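Local structure of 2-C-methyl-D-erythritol 2,4-cyclodiphosphate synthase (Thermus thermophilus, 1IV1) at residues 8-13 against 31-36; 92-97 against 118-123. The protein converts 4-diphosphocytidyl-2-C-methyl-D-erythritol 2-phosphate into 2-C-methyl-D-erythritol 2,4-cyclodiphosphate, releasing CMP, in the non-mevalonate route to isoprenoids. One frame throughout, in Å; residues are numbered along the deposited sequence.

Interaction 1 of 2, residues 8-13 against 31-36; sequences DSHRLE and ALAHSD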
loop_
_atom_site.group_PDB
_atom_site.type_symbol
_atom_site.label_atom_id
_atom_site.label_comp_id
_atom_site.label_asym_id
_atom_site.label_seq_id
_atom_site.Cartn_x
_atom_site.Cartn_y
_atom_site.Cartn_z
ATOM N N ASP A 8 -3.077 4.218 -7.750
ATOM C CA ASP A 8 -3.596 4.349 -9.107
ATOM C C ASP A 8 -2.805 3.450 -10.035
ATOM O O ASP A 8 -1.619 3.192 -9.842
ATOM C CB ASP A 8 -3.549 5.794 -9.616
ATOM C CG ASP A 8 -4.090 5.924 -11.031
ATOM O OD1 ASP A 8 -5.139 5.308 -11.301
ATOM O OD2 ASP A 8 -3.488 6.629 -11.873
ATOM N N SER A 9 -3.537 2.970 -11.043
ATOM C CA SER A 9 -2.891 2.028 -11.960
ATOM C C SER A 9 -3.439 2.292 -13.351
ATOM O O SER A 9 -4.625 2.603 -13.462
ATOM C CB SER A 9 -3.124 0.579 -11.534
ATOM O OG SER A 9 -4.276 0.042 -12.167
ATOM N N HIS A 10 -2.572 2.182 -14.345
ATOM C CA HIS A 10 -3.005 2.368 -15.718
ATOM C C HIS A 10 -2.411 1.326 -16.652
ATOM O O HIS A 10 -1.220 1.034 -16.657
ATOM C CB HIS A 10 -2.613 3.777 -16.191
ATOM C CG HIS A 10 -3.523 4.883 -15.757
ATOM N ND1 HIS A 10 -3.246 5.724 -14.701
ATOM C CD2 HIS A 10 -4.715 5.296 -16.254
ATOM C CE1 HIS A 10 -4.229 6.596 -14.566
ATOM N NE2 HIS A 10 -5.139 6.363 -15.494
ATOM N N ARG A 11 -3.271 0.763 -17.491
ATOM C CA ARG A 11 -2.800 -0.069 -18.583
ATOM C C ARG A 11 -1.788 0.707 -19.413
ATOM O O ARG A 11 -1.978 1.913 -19.547
ATOM C CB ARG A 11 -3.980 -0.473 -19.468
ATOM C CG ARG A 11 -3.635 -1.656 -20.365
ATOM C CD ARG A 11 -4.911 -2.316 -20.865
ATOM N NE ARG A 11 -5.216 -3.532 -20.113
ATOM C CZ ARG A 11 -4.434 -4.606 -20.186
ATOM N NH1 ARG A 11 -3.353 -4.583 -20.954
ATOM N NH2 ARG A 11 -4.740 -5.693 -19.496
ATOM N N LEU A 12 -0.780 0.029 -19.931
ATOM C CA LEU A 12 0.240 0.600 -20.797
ATOM C C LEU A 12 0.187 0.083 -22.225
ATOM O O LEU A 12 0.070 -1.105 -22.525
ATOM C CB LEU A 12 1.636 0.314 -20.215
ATOM C CG LEU A 12 1.862 0.893 -18.812
ATOM C CD1 LEU A 12 3.169 0.396 -18.234
ATOM C CD2 LEU A 12 1.828 2.415 -18.876
ATOM N N GLU A 13 0.286 0.984 -23.202
ATOM C CA GLU A 13 0.295 0.502 -24.585
ATOM C C GLU A 13 1.559 0.995 -25.274
ATOM O O GLU A 13 2.097 2.036 -24.868
ATOM C CB GLU A 13 -0.965 0.955 -25.326
ATOM C CG GLU A 13 -1.597 -0.168 -26.153
ATOM C CD GLU A 13 -2.766 -0.799 -25.427
ATOM O OE1 GLU A 13 -3.232 -0.193 -24.440
ATOM O OE2 GLU A 13 -3.222 -1.892 -25.833
ATOM N N ALA A 31 0.586 5.314 -21.012
ATOM C CA ALA A 31 -0.728 5.062 -20.450
ATOM C C ALA A 31 -1.811 4.996 -21.526
ATOM O O ALA A 31 -1.996 5.991 -22.228
ATOM C CB ALA A 31 -1.109 6.132 -19.438
ATOM N N LEU A 32 -2.481 3.849 -21.598
ATOM C CA LEU A 32 -3.692 3.687 -22.383
ATOM C C LEU A 32 -4.903 4.083 -21.531
ATOM O O LEU A 32 -5.307 3.361 -20.626
ATOM C CB LEU A 32 -3.895 2.273 -22.915
ATOM C CG LEU A 32 -5.274 2.026 -23.552
ATOM C CD1 LEU A 32 -5.263 2.405 -25.023
ATOM C CD2 LEU A 32 -5.699 0.582 -23.352
ATOM N N ALA A 33 -5.449 5.252 -21.844
ATOM C CA ALA A 33 -6.582 5.811 -21.124
ATOM C C ALA A 33 -6.849 7.235 -21.618
ATOM O O ALA A 33 -6.027 7.784 -22.357
ATOM C CB ALA A 33 -6.351 5.809 -19.621
ATOM N N HIS A 34 -7.982 7.763 -21.183
ATOM C CA HIS A 34 -8.458 9.085 -21.569
ATOM C C HIS A 34 -8.019 10.158 -20.570
ATOM O O HIS A 34 -8.672 11.197 -20.455
ATOM C CB HIS A 34 -9.979 9.104 -21.712
ATOM C CG HIS A 34 -10.604 8.102 -22.620
ATOM N ND1 HIS A 34 -9.959 7.499 -23.671
ATOM C CD2 HIS A 34 -11.864 7.592 -22.624
ATOM C CE1 HIS A 34 -10.782 6.665 -24.289
ATOM N NE2 HIS A 34 -11.950 6.705 -23.670
ATOM N N SER A 35 -6.926 9.903 -19.872
ATOM C CA SER A 35 -6.173 10.829 -19.035
ATOM C C SER A 35 -4.730 10.851 -19.535
ATOM O O SER A 35 -4.411 10.232 -20.562
ATOM C CB SER A 35 -6.218 10.445 -17.554
ATOM O OG SER A 35 -6.063 9.040 -17.364
ATOM N N ASP A 36 -3.807 11.530 -18.842
ATOM C CA ASP A 36 -2.420 11.291 -19.284
ATOM C C ASP A 36 -1.935 9.999 -18.630
ATOM O O ASP A 36 -0.826 9.519 -18.867
ATOM C CB ASP A 36 -1.511 12.470 -19.000
ATOM C CG ASP A 36 -1.493 13.007 -17.592
ATOM O OD1 ASP A 36 -1.112 14.186 -17.413
ATOM O OD2 ASP A 36 -1.854 12.289 -16.641
#
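The His10 imidazole reaches from strand 8-13 toward the loop 31-36 and meets Ala33 and Ser35 obliquely, CD2 lying 3.8 Å from Ala33 CB and NE2 3.4 Å from Ser35 OG. Its CG sits beside the backbone N (chi1 -80°), which turns the ring toward the loop. Ala33 is poorly ordered, so its side of the contact is less certain. Farther along, Leu32 runs alongside both Arg11 and Glu13, all three pointing the same way; Arg11 CD touches Leu32 CD2 at 3.9 Å, and the Arg11 chain then bends at chi3 and carries the guanidinium away. Between these two groups the backbones join: Leu32 N donates a hydrogen bond to Arg11 O at 2.9 Å, and Leu12 and Ala31 form an antiparallel non-hydrogen-bonded pair with diverging side chains. Asp8 and His10 are predicted metal ligands with His42, and His34 and Ser35 are predicted to bind substrate, so the contact probably forms part of the active site. Glu135 of a second subunit packs on His10 and accepts a bond from Arg11 N. Strand 141-150 pairs with 8-13 along its other edge, while helix 39-50 brings the His42 ring against His10.

Interaction 2 of 2, residues 92-97 against 118-123; sequences LQASLV and RLLRLP
Strand 92-97 passes the end of helix 109-120 and the turn after it, with Leu92 CA 7.0 Å from Leu122 CA and Ala94 CA 8.5 Å from Leu120 CA. Leu122 does most of the touching, and its two methyls divide the work. CD2 lies 3.4 Å from the Leu92 carbonyl O, whereas CD1 rests against the main chain one peptide farther on, 3.9 Å from both Gln93 CA and Ala94 N. With CG beside the backbone N and anti to the carbonyl carbon (chi1 -67°), the fork is directed at the strand's backbone more than at its side chains. Ala94 supplies the small side chain of the pair: its CB points toward the helix end and meets Leu120 CD2 at 3.8 Å, with Leu122 CD1 a looser neighbour at 4.4 Å. Leu120 from the last turn of the helix and Leu122 from the loop beyond it thus both face the Ala94 methyl.

This packing belongs to a beta-alpha-beta unit in which helix 109-120 links strand 91-99 to the parallel strand 127-132. Arg121, the first residue to leave the helix, does so with positive phi (52°), and the chain turns there, bringing Leu122 back against the strand. Leu92 and Gln93 form a classic beta bulge opposite Leu149 of strand 141-150. Around the core, Leu120 also packs on Leu77 of helix 73-86, Leu122 on Ile127, and Ala94 on Leu44 of helix 39-50. Arg121, exposed, makes a salt bridge to Glu85, while buried Ser95 uses OG to hydrogen-bond Ser50 OG and Tyr5 N, both of a third subunit.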
loop_
_atom_site.group_PDB
_atom_site.type_symbol
_atom_site.label_atom_id
_atom_site.label_comp_id
_atom_site.label_asym_id
_atom_site.label_seq_id
_atom_site.Cartn_x
_atom_site.Cartn_y
_atom_site.Cartn_z
ATOM N N LEU A 92 3.630 17.850 4.589
ATOM C CA LEU A 92 4.955 17.695 5.191
ATOM C C LEU A 92 5.786 16.647 4.466
ATOM O O LEU A 92 6.999 16.776 4.333
ATOM C CB LEU A 92 4.703 17.368 6.649
ATOM C CG LEU A 92 5.748 16.725 7.535
ATOM C CD1 LEU A 92 7.071 17.460 7.491
ATOM C CD2 LEU A 92 5.201 16.691 8.966
ATOM N N GLN A 93 5.159 15.576 3.967
ATOM C CA GLN A 93 5.953 14.525 3.346
ATOM C C GLN A 93 5.087 13.728 2.381
ATOM O O GLN A 93 3.872 13.589 2.530
ATOM C CB GLN A 93 6.560 13.605 4.411
ATOM C CG GLN A 93 7.506 12.548 3.861
ATOM C CD GLN A 93 8.461 11.985 4.898
ATOM O OE1 GLN A 93 9.611 11.624 4.622
ATOM N NE2 GLN A 93 8.003 11.895 6.135
ATOM N N ALA A 94 5.753 13.203 1.356
ATOM C CA ALA A 94 5.085 12.301 0.428
ATOM C C ALA A 94 6.025 11.128 0.129
ATOM O O ALA A 94 7.176 11.310 -0.261
ATOM C CB ALA A 94 4.657 13.006 -0.846
ATOM N N SER A 95 5.484 9.911 0.319
ATOM C CA SER A 95 6.317 8.736 -0.001
ATOM C C SER A 95 5.566 7.838 -0.966
ATOM O O SER A 95 4.445 7.415 -0.678
ATOM C CB SER A 95 6.667 8.057 1.315
ATOM O OG SER A 95 7.538 6.947 1.124
ATOM N N LEU A 96 6.136 7.518 -2.129
ATOM C CA LEU A 96 5.400 6.688 -3.076
ATOM C C LEU A 96 6.299 5.715 -3.839
ATOM O O LEU A 96 7.489 5.914 -4.013
ATOM C CB LEU A 96 4.640 7.541 -4.089
ATOM C CG LEU A 96 5.468 8.434 -5.018
ATOM C CD1 LEU A 96 4.654 8.819 -6.248
ATOM C CD2 LEU A 96 5.966 9.677 -4.297
ATOM N N VAL A 97 5.636 4.662 -4.322
ATOM C CA VAL A 97 6.312 3.618 -5.065
ATOM C C VAL A 97 5.695 3.445 -6.442
ATOM O O VAL A 97 4.474 3.322 -6.537
ATOM C CB VAL A 97 6.237 2.257 -4.325
ATOM C CG1 VAL A 97 7.026 1.207 -5.097
ATOM C CG2 VAL A 97 6.746 2.400 -2.904
ATOM N N ARG A 118 9.015 20.353 -6.729
ATOM C CA ARG A 118 8.458 21.619 -7.185
ATOM C C ARG A 118 6.943 21.589 -7.153
ATOM O O ARG A 118 6.343 22.535 -6.649
ATOM C CB ARG A 118 8.957 21.917 -8.600
ATOM C CG ARG A 118 8.518 23.273 -9.145
ATOM C CD ARG A 118 8.900 23.403 -10.622
ATOM N NE ARG A 118 8.089 22.506 -11.442
ATOM C CZ ARG A 118 7.080 22.891 -12.212
ATOM N NH1 ARG A 118 6.740 24.169 -12.288
ATOM N NH2 ARG A 118 6.413 21.981 -12.909
ATOM N N LEU A 119 6.306 20.540 -7.666
ATOM C CA LEU A 119 4.845 20.492 -7.606
ATOM C C LEU A 119 4.292 20.326 -6.200
ATOM O O LEU A 119 3.198 20.835 -5.919
ATOM C CB LEU A 119 4.289 19.349 -8.462
ATOM C CG LEU A 119 4.250 19.579 -9.966
ATOM C CD1 LEU A 119 5.588 20.025 -10.529
ATOM C CD2 LEU A 119 3.807 18.282 -10.636
ATOM N N LEU A 120 4.963 19.639 -5.277
ATOM C CA LEU A 120 4.389 19.509 -3.942
ATOM C C LEU A 120 4.873 20.576 -2.953
ATOM O O LEU A 120 4.369 20.618 -1.829
ATOM C CB LEU A 120 4.730 18.131 -3.365
ATOM C CG LEU A 120 3.737 16.996 -3.595
ATOM C CD1 LEU A 120 2.931 17.165 -4.859
ATOM C CD2 LEU A 120 4.484 15.652 -3.597
ATOM N N ARG A 121 5.828 21.391 -3.361
ATOM C CA ARG A 121 6.525 22.383 -2.556
ATOM C C ARG A 121 7.081 21.760 -1.277
ATOM O O ARG A 121 6.803 22.216 -0.168
ATOM C CB ARG A 121 5.611 23.569 -2.222
ATOM C CG ARG A 121 5.266 24.356 -3.488
ATOM C CD ARG A 121 4.080 25.282 -3.210
ATOM N NE ARG A 121 2.927 24.490 -2.819
ATOM C CZ ARG A 121 2.351 24.415 -1.635
ATOM N NH1 ARG A 121 2.790 25.115 -0.600
ATOM N NH2 ARG A 121 1.297 23.615 -1.499
ATOM N N LEU A 122 7.850 20.696 -1.472
ATOM C CA LEU A 122 8.553 20.005 -0.412
ATOM C C LEU A 122 10.045 19.932 -0.744
ATOM O O LEU A 122 10.427 19.812 -1.910
ATOM C CB LEU A 122 8.015 18.581 -0.183
ATOM C CG LEU A 122 6.590 18.423 0.362
ATOM C CD1 LEU A 122 6.139 16.963 0.286
ATOM C CD2 LEU A 122 6.446 18.904 1.796
ATOM N N PRO A 123 10.870 19.983 0.293
ATOM C CA PRO A 123 12.315 19.756 0.149
ATOM C C PRO A 123 12.565 18.325 -0.322
ATOM O O PRO A 123 11.690 17.480 -0.126
ATOM C CB PRO A 123 12.850 19.970 1.559
ATOM C CG PRO A 123 11.688 19.841 2.472
ATOM C CD PRO A 123 10.476 20.246 1.689
#

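Both contacts reach the same mixed sheet, on opposite sides of the chain's centre; their own centres are 23 Å apart and their nearest atoms about 7 Å, without touching. Interaction 1 is partly buried, at the sheet's edge where strand 29-31 gives way to a loop, and mixes a backbone hydrogen bond with contacts of polar and apolar side chains at the predicted metal and substrate site. Interaction 2 is buried and made of leucine methyls packed on the strand's main chain and on the Ala94 methyl, from the helix end and the loop after it. Strand 141-150 lies between their strands 3-14 and 91-99, and helix 39-50 touches both contacts. Each also approaches a different neighbouring subunit of the homotrimer.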